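Local coordinates for signal recognition particle 54 kDa protein (Aeropyrum pernix, PDB 7EPK) that belongs to the SRP54 family and combines an N-terminal helical bundle, a P-loop GTPase domain that holds GDP, and a helical signal-peptide-binding domain, at residues Tyr19-Val23 and Arg66-Met70; Lys36-Asn40 and Arg251-Thr257. All coordinates share one frame; numbering follows the deposited sequence.

In the fold
Both contacts are partly buried, and helix 19-36 links them: contact 1 uses its first turn, while contact 2 begins at its last residue and runs into the loop beyond. Their centres lie about 26 Å apart. Contact 1 stays within the helical bundle, pairing helix 19-36 with helix 66-81 through side chains: an aromatic ring, arginine methylenes, a valine and a methionine. Contact 2 joins that bundle to the GTPase domain, and six of its eleven touching residues are buried. Its chemistry is mostly that of the backbone, with carbonyls of the loop meeting the main chain of G253 and a few polar side chains tying the loop to the glycine-rich turn and the helix after it.

Contact 1. Residues Tyr19-Val23 and Arg66-Met70; sequences YEKAV and RRDWM
Y19 reaches across from the first turn of helix 19-36 and fits its ring among R66, R67 and M70. A chi1 of 174°, which sets CG opposite the backbone N, swings the ring over to the other helix, although its CB does not point straight there. The R66 methylene lies over one face, its CB 4.0 Å from the centroid of the Y19 ring in a CH-pi contact. R67 comes in the plane of the ring instead, with CG 3.8 Å from Y19 CE1 at the edge. At the far end of the ring, Y19 OH sits 3.7 Å from M70 CB, and the two side chains cross at about a right angle.

The more enclosed side is the apolar one. V23 CG2 meets M70 CE at 3.4 Å, and M70 gets there because its chain turns at chi2 (60°). F12 of helix 4-13 touches A22, V23 and M70, so three helices converge at this point. The guanidinium of R67 passes obliquely by A22, whose CB is 3.8 Å from R67 NH1, and that same nitrogen is hydrogen-bonded to the F12 carbonyl; a buried arginine end thus finds an acceptor on a third helix.

On the R66 side things are looser. R66 is exposed, and a water stands between the helices there: it donates to R66 O at 2.8 Å and lies 3.3 Å from Y19 OH, bridging the phenol and the helix backbone.

Over residues 19-23 and 66-70 the helix axes run 23° apart and come within 11.4 Å. Such parallel, well-spaced neighbours fit alternate helices of an up-and-down bundle, here the four-helix N domain of the SRP54 family.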
ATOM      1  N   TYR A  19     -21.158  21.195  -8.722  1.00 47.84           N
ATOM      2  CA  TYR A  19     -20.508  19.996  -8.131  1.00 51.13           C
ATOM      3  C   TYR A  19     -20.804  18.730  -8.936  1.00 50.35           C
ATOM      4  O   TYR A  19     -19.854  18.067  -9.382  1.00 47.62           O
ATOM      5  CB  TYR A  19     -21.005  19.681  -6.722  1.00 50.69           C
ATOM      6  CG  TYR A  19     -20.434  18.390  -6.205  1.00 52.18           C
ATOM      7  CD1 TYR A  19     -19.079  18.272  -5.930  1.00 53.29           C
ATOM      8  CD2 TYR A  19     -21.230  17.269  -6.062  1.00 51.17           C
ATOM      9  CE1 TYR A  19     -18.540  17.081  -5.465  1.00 57.96           C
ATOM     10  CE2 TYR A  19     -20.703  16.069  -5.611  1.00 56.68           C
ATOM     11  CZ  TYR A  19     -19.351  15.967  -5.310  1.00 57.99           C
ATOM     12  OH  TYR A  19     -18.824  14.784  -4.864  1.00 48.39           O
ATOM     13  N   GLU A  20     -22.080  18.368  -9.060  1.00 48.46           N
ATOM     14  CA  GLU A  20     -22.457  17.038  -9.594  1.00 47.92           C
ATOM     15  C   GLU A  20     -22.053  16.992 -11.072  1.00 49.89           C
ATOM     16  O   GLU A  20     -21.759  15.902 -11.561  1.00 48.80           O
ATOM     17  CB  GLU A  20     -23.932  16.696  -9.376  1.00 47.45           C
ATOM     18  CG  GLU A  20     -24.335  16.595  -7.907  1.00 46.21           C
ATOM     19  CD  GLU A  20     -24.575  17.907  -7.155  1.00 43.57           C
ATOM     20  OE1 GLU A  20     -24.397  19.014  -7.750  1.00 39.94           O
ATOM     21  OE2 GLU A  20     -24.935  17.822  -5.963  1.00 42.73           O
ATOM     22  N   LYS A  21     -22.012  18.125 -11.767  1.00 57.80           N
ATOM     23  CA  LYS A  21     -21.587  18.146 -13.199  1.00 67.92           C
ATOM     24  C   LYS A  21     -20.088  17.877 -13.273  1.00 61.35           C
ATOM     25  O   LYS A  21     -19.649  17.390 -14.306  1.00 64.57           O
ATOM     26  CB  LYS A  21     -21.895  19.476 -13.907  1.00 76.14           C
ATOM     27  CG  LYS A  21     -23.366  19.709 -14.230  1.00 80.06           C
ATOM     28  CD  LYS A  21     -23.659  20.951 -15.047  1.00 80.25           C
ATOM     29  CE  LYS A  21     -25.132  21.072 -15.373  1.00 81.78           C
ATOM     30  NZ  LYS A  21     -25.374  22.001 -16.501  1.00 90.82           N
ATOM     31  N   ALA A  22     -19.340  18.239 -12.230  1.00 62.78           N
ATOM     32  CA  ALA A  22     -17.873  18.056 -12.160  1.00 59.82           C
ATOM     33  C   ALA A  22     -17.579  16.564 -11.948  1.00 59.53           C
ATOM     34  O   ALA A  22     -16.586  16.102 -12.541  1.00 69.56           O
ATOM     35  CB  ALA A  22     -17.257  18.923 -11.083  1.00 53.63           C
ATOM     36  N   VAL A  23     -18.418  15.850 -11.178  1.00 47.29           N
ATOM     37  CA  VAL A  23     -18.196  14.422 -10.808  1.00 49.71           C
ATOM     38  C   VAL A  23     -18.632  13.505 -11.972  1.00 54.67           C
ATOM     39  O   VAL A  23     -17.849  12.581 -12.318  1.00 56.10           O
ATOM     40  CB  VAL A  23     -18.817  14.057  -9.440  1.00 49.98           C
ATOM     41  CG1 VAL A  23     -20.282  14.356  -9.366  1.00 58.53           C
ATOM     42  CG2 VAL A  23     -18.603  12.604  -9.062  1.00 52.48           C
ATOM     43  N   ARG A  66     -17.091  18.064  -0.167  1.00 75.83           N
ATOM     44  CA  ARG A  66     -17.662  17.113  -1.166  1.00 77.84           C
ATOM     45  C   ARG A  66     -16.594  16.550  -2.126  1.00 63.90           C
ATOM     46  O   ARG A  66     -16.576  15.321  -2.320  1.00 54.21           O
ATOM     47  CB  ARG A  66     -18.788  17.795  -1.959  1.00 84.22           C
ATOM     48  CG  ARG A  66     -18.527  19.227  -2.439  1.00100.48           C
ATOM     49  CD  ARG A  66     -17.187  19.936  -2.163  1.00 99.53           C
ATOM     50  NE  ARG A  66     -16.829  20.997  -3.105  1.00 93.36           N
ATOM     51  CZ  ARG A  66     -15.622  21.562  -3.242  1.00102.65           C
ATOM     52  NH1 ARG A  66     -14.580  21.157  -2.531  1.00101.70           N
ATOM     53  NH2 ARG A  66     -15.450  22.532  -4.126  1.00110.31           N
ATOM     54  N   ARG A  67     -15.752  17.396  -2.717  1.00 53.98           N
ATOM     55  CA  ARG A  67     -14.771  16.982  -3.749  1.00 59.62           C
ATOM     56  C   ARG A  67     -13.672  16.167  -3.071  1.00 64.91           C
ATOM     57  O   ARG A  67     -13.394  15.050  -3.551  1.00 72.05           O
ATOM     58  CB  ARG A  67     -14.179  18.182  -4.487  1.00 54.69           C
ATOM     59  CG  ARG A  67     -15.132  18.784  -5.508  1.00 54.15           C
ATOM     60  CD  ARG A  67     -14.698  20.172  -5.944  1.00 53.07           C
ATOM     61  NE  ARG A  67     -15.839  20.888  -6.469  1.00 48.00           N
ATOM     62  CZ  ARG A  67     -16.006  21.179  -7.736  1.00 50.61           C
ATOM     63  NH1 ARG A  67     -15.063  20.857  -8.602  1.00 56.31           N
ATOM     64  NH2 ARG A  67     -17.112  21.791  -8.135  1.00 51.55           N
ATOM     65  N   ASP A  68     -13.088  16.692  -1.990  1.00 67.91           N
ATOM     66  CA  ASP A  68     -11.991  15.999  -1.260  1.00 68.18           C
ATOM     67  C   ASP A  68     -12.481  14.579  -0.928  1.00 62.01           C
ATOM     68  O   ASP A  68     -11.704  13.630  -1.114  1.00 67.05           O
ATOM     69  CB  ASP A  68     -11.472  16.821  -0.067  1.00 67.44           C
ATOM     70  CG  ASP A  68     -10.707  18.088  -0.455  1.00 67.52           C
ATOM     71  OD1 ASP A  68     -10.283  18.177  -1.627  1.00 61.21           O
ATOM     72  OD2 ASP A  68     -10.552  18.996   0.413  1.00 70.23           O
ATOM     73  N   TRP A  69     -13.744  14.419  -0.548  1.00 48.81           N
ATOM     74  CA  TRP A  69     -14.284  13.111  -0.102  1.00 51.71           C
ATOM     75  C   TRP A  69     -14.435  12.180  -1.297  1.00 51.68           C
ATOM     76  O   TRP A  69     -14.479  10.961  -1.108  1.00 51.84           O
ATOM     77  CB  TRP A  69     -15.638  13.290   0.584  1.00 53.35           C
ATOM     78  CG  TRP A  69     -16.189  12.042   1.193  1.00 55.12           C
ATOM     79  CD1 TRP A  69     -17.398  11.468   0.928  1.00 61.20           C
ATOM     80  CD2 TRP A  69     -15.557  11.225   2.202  1.00 69.13           C
ATOM     81  NE1 TRP A  69     -17.572  10.353   1.711  1.00 73.35           N
ATOM     82  CE2 TRP A  69     -16.455  10.171   2.496  1.00 74.51           C
ATOM     83  CE3 TRP A  69     -14.324  11.268   2.876  1.00 66.35           C
ATOM     84  CZ2 TRP A  69     -16.157   9.183   3.440  1.00 75.08           C
ATOM     85  CZ3 TRP A  69     -14.032  10.294   3.805  1.00 72.95           C
ATOM     86  CH2 TRP A  69     -14.939   9.266   4.082  1.00 79.16           C
ATOM     87  N   MET A  70     -14.640  12.745  -2.475  1.00 51.68           N
ATOM     88  CA  MET A  70     -14.969  11.933  -3.667  1.00 53.39           C
ATOM     89  C   MET A  70     -13.654  11.378  -4.209  1.00 51.28           C
ATOM     90  O   MET A  70     -13.650  10.206  -4.582  1.00 60.59           O
ATOM     91  CB  MET A  70     -15.694  12.742  -4.753  1.00 49.31           C
ATOM     92  CG  MET A  70     -16.129  11.891  -5.925  1.00 46.44           C
ATOM     93  SD  MET A  70     -17.259  10.578  -5.442  1.00 49.47           S
ATOM     94  CE  MET A  70     -17.731  10.017  -7.077  1.00 49.99           C
TER
HETATM   95  O   HOH W   1     -18.521  13.375  -1.920  1.00 52.15           O

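Contact 2. Residues Lys36-Asn40 and Arg251-Thr257; sequences KADVN and RGGGALT
Part of the joint between the helical bundle and the GTPase domain of this SRP54-type protein lies where A37, D38 and V39 of the ADVN loop rest against R251 and G253 of the glycine-rich RGGG turn. Because G253 has no side chain, its main chain sits directly on the loop, and V39 CA makes a CA-H...O contact of 3.2 Å with G253 O.

Two N-H groups converge on A37 O. R251 NE donates to it over 3.2 Å, approaching from above the carbonyl plane at a C=O...N angle of 110°, while G253 N adds a weak bond. The R251 chain bends at both chi2 and chi3, and this turns NE back toward the loop. D38 covers one face of the same guanidinium, its CB 3.5 Å from R251 NE. The carboxylate and guanidinium planes stand 61° apart. D38 OD1 is 4.2 Å from R251 NE and well out of the guanidinium plane, so no N-H points at it; the two make no salt bridge, though the opposite charges probably attract. A weakly bound water links D38 OD1 to R251 NH1.

Farther along, T257 OG1 faces two carbonyls, V39 O at 3.1 Å and G254 O at 3.0 Å, and its single proton can serve one at a time. V39 CG1 and L256 CD1 add an apolar touch at 4.0 Å.

N40 is the N-cap of helix 41-57, with OD1 weakly bonded to K42 N. From that helix V44 packs on V39 and L43 on L256. The ADVN loop therefore turns helix 19-36 into helix 41-57 right against the start of helix 255-262, which follows strand 240-244 and leads on to strand 265-270 of the GTPase sheet.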
ATOM      1  N   LYS A  36      -8.340   3.681 -22.450  1.00 73.96           N
ATOM      2  CA  LYS A  36      -7.127   4.039 -23.242  1.00 78.82           C
ATOM      3  C   LYS A  36      -5.920   3.215 -22.771  1.00 76.15           C
ATOM      4  O   LYS A  36      -5.033   2.968 -23.599  1.00 75.72           O
ATOM      5  CB  LYS A  36      -6.762   5.519 -23.099  1.00 90.90           C
ATOM      6  CG  LYS A  36      -7.566   6.490 -23.945  1.00 98.68           C
ATOM      7  CD  LYS A  36      -7.024   7.901 -23.873  1.00108.97           C
ATOM      8  CE  LYS A  36      -7.901   8.889 -24.611  1.00122.90           C
ATOM      9  NZ  LYS A  36      -7.399  10.275 -24.469  1.00135.48           N
ATOM     10  N   ALA A  37      -5.866   2.860 -21.482  1.00 74.62           N
ATOM     11  CA  ALA A  37      -4.853   1.955 -20.878  1.00 79.81           C
ATOM     12  C   ALA A  37      -5.371   0.497 -20.873  1.00 83.66           C
ATOM     13  O   ALA A  37      -4.758  -0.363 -20.204  1.00 69.28           O
ATOM     14  CB  ALA A  37      -4.500   2.444 -19.492  1.00 71.04           C
ATOM     15  N   ASP A  38      -6.454   0.234 -21.621  1.00 92.41           N
ATOM     16  CA  ASP A  38      -7.037  -1.101 -21.945  1.00 89.85           C
ATOM     17  C   ASP A  38      -7.833  -1.595 -20.734  1.00 88.33           C
ATOM     18  O   ASP A  38      -9.086  -1.592 -20.775  1.00 80.98           O
ATOM     19  CB  ASP A  38      -5.966  -2.091 -22.431  1.00 84.97           C
ATOM     20  CG  ASP A  38      -6.242  -2.630 -23.828  1.00 79.32           C
ATOM     21  OD1 ASP A  38      -5.627  -2.109 -24.797  1.00 77.10           O
ATOM     22  OD2 ASP A  38      -7.082  -3.552 -23.941  1.00 65.66           O
ATOM     23  N   VAL A  39      -7.118  -1.998 -19.691  1.00 86.45           N
ATOM     24  CA  VAL A  39      -7.707  -2.422 -18.389  1.00 88.74           C
ATOM     25  C   VAL A  39      -8.719  -3.542 -18.634  1.00 99.84           C
ATOM     26  O   VAL A  39      -8.346  -4.716 -18.379  1.00121.25           O
ATOM     27  CB  VAL A  39      -8.318  -1.245 -17.614  1.00 67.68           C
ATOM     28  CG1 VAL A  39      -8.888  -1.696 -16.284  1.00 65.16           C
ATOM     29  CG2 VAL A  39      -7.273  -0.173 -17.376  1.00 68.30           C
ATOM     30  N   ASN A  40      -9.933  -3.208 -19.083  1.00 81.54           N
ATOM     31  CA  ASN A  40     -11.005  -4.205 -19.330  1.00 87.87           C
ATOM     32  C   ASN A  40     -12.329  -3.544 -18.968  1.00 83.10           C
ATOM     33  O   ASN A  40     -12.544  -3.278 -17.781  1.00 82.43           O
ATOM     34  CB  ASN A  40     -10.809  -5.514 -18.546  1.00 90.64           C
ATOM     35  CG  ASN A  40     -11.619  -6.683 -19.070  1.00103.64           C
ATOM     36  OD1 ASN A  40     -12.737  -6.522 -19.568  1.00 96.56           O
ATOM     37  ND2 ASN A  40     -11.064  -7.879 -18.940  1.00117.25           N
ATOM     38  N   ARG A 251       1.150   1.327 -21.139  1.00128.09           N
ATOM     39  CA  ARG A 251      -0.151   0.596 -21.151  1.00124.25           C
ATOM     40  C   ARG A 251      -0.379   0.037 -19.728  1.00114.77           C
ATOM     41  O   ARG A 251      -0.486   0.858 -18.791  1.00112.39           O
ATOM     42  CB  ARG A 251      -0.130  -0.437 -22.290  1.00133.42           C
ATOM     43  CG  ARG A 251      -1.158  -0.242 -23.405  1.00131.00           C
ATOM     44  CD  ARG A 251      -2.564  -0.713 -23.057  1.00126.53           C
ATOM     45  NE  ARG A 251      -2.511  -1.723 -22.008  1.00128.78           N
ATOM     46  CZ  ARG A 251      -2.054  -2.960 -22.166  1.00130.26           C
ATOM     47  NH1 ARG A 251      -1.625  -3.373 -23.349  1.00147.54           N
ATOM     48  NH2 ARG A 251      -2.010  -3.777 -21.132  1.00118.74           N
ATOM     49  N   GLY A 252      -0.459  -1.286 -19.545  1.00 96.18           N
ATOM     50  CA  GLY A 252      -0.424  -1.921 -18.217  1.00 81.33           C
ATOM     51  C   GLY A 252      -1.767  -2.469 -17.788  1.00 78.05           C
ATOM     52  O   GLY A 252      -1.771  -3.460 -17.056  1.00 91.24           O
ATOM     53  N   GLY A 253      -2.876  -1.867 -18.206  1.00 69.20           N
ATOM     54  CA  GLY A 253      -4.211  -2.276 -17.729  1.00 68.94           C
ATOM     55  C   GLY A 253      -4.492  -3.759 -17.933  1.00 73.38           C
ATOM     56  O   GLY A 253      -5.400  -4.297 -17.249  1.00 69.97           O
ATOM     57  N   GLY A 254      -3.759  -4.408 -18.843  1.00 76.51           N
ATOM     58  CA  GLY A 254      -3.837  -5.861 -19.106  1.00 77.77           C
ATOM     59  C   GLY A 254      -3.221  -6.674 -17.980  1.00 74.43           C
ATOM     60  O   GLY A 254      -3.716  -7.776 -17.679  1.00 79.73           O
ATOM     61  N   ALA A 255      -2.161  -6.159 -17.373  1.00 69.53           N
ATOM     62  CA  ALA A 255      -1.594  -6.707 -16.123  1.00 75.53           C
ATOM     63  C   ALA A 255      -2.738  -7.193 -15.223  1.00 83.83           C
ATOM     64  O   ALA A 255      -2.778  -8.408 -14.899  1.00 85.07           O
ATOM     65  CB  ALA A 255      -0.764  -5.649 -15.435  1.00 79.04           C
ATOM     66  N   LEU A 256      -3.651  -6.288 -14.839  1.00 84.12           N
ATOM     67  CA  LEU A 256      -4.622  -6.556 -13.738  1.00 86.20           C
ATOM     68  C   LEU A 256      -5.819  -7.380 -14.252  1.00 78.81           C
ATOM     69  O   LEU A 256      -6.732  -7.660 -13.445  1.00 72.36           O
ATOM     70  CB  LEU A 256      -5.032  -5.242 -13.069  1.00 78.64           C
ATOM     71  CG  LEU A 256      -5.620  -4.187 -13.986  1.00 76.89           C
ATOM     72  CD1 LEU A 256      -6.855  -4.728 -14.676  1.00 79.36           C
ATOM     73  CD2 LEU A 256      -5.939  -2.936 -13.193  1.00 77.82           C
ATOM     74  N   THR A 257      -5.797  -7.777 -15.530  1.00 73.51           N
ATOM     75  CA  THR A 257      -6.686  -8.824 -16.101  1.00 77.59           C
ATOM     76  C   THR A 257      -6.092 -10.194 -15.759  1.00 79.31           C
ATOM     77  O   THR A 257      -6.842 -11.046 -15.233  1.00 72.94           O
ATOM     78  CB  THR A 257      -6.901  -8.662 -17.615  1.00 77.21           C
ATOM     79  OG1 THR A 257      -6.650  -7.315 -18.028  1.00 75.29           O
ATOM     80  CG2 THR A 257      -8.307  -9.043 -18.026  1.00 85.16           C
TER
HETATM   81  O   HOH W   2      -2.641  -3.307 -26.000  1.00 66.84           O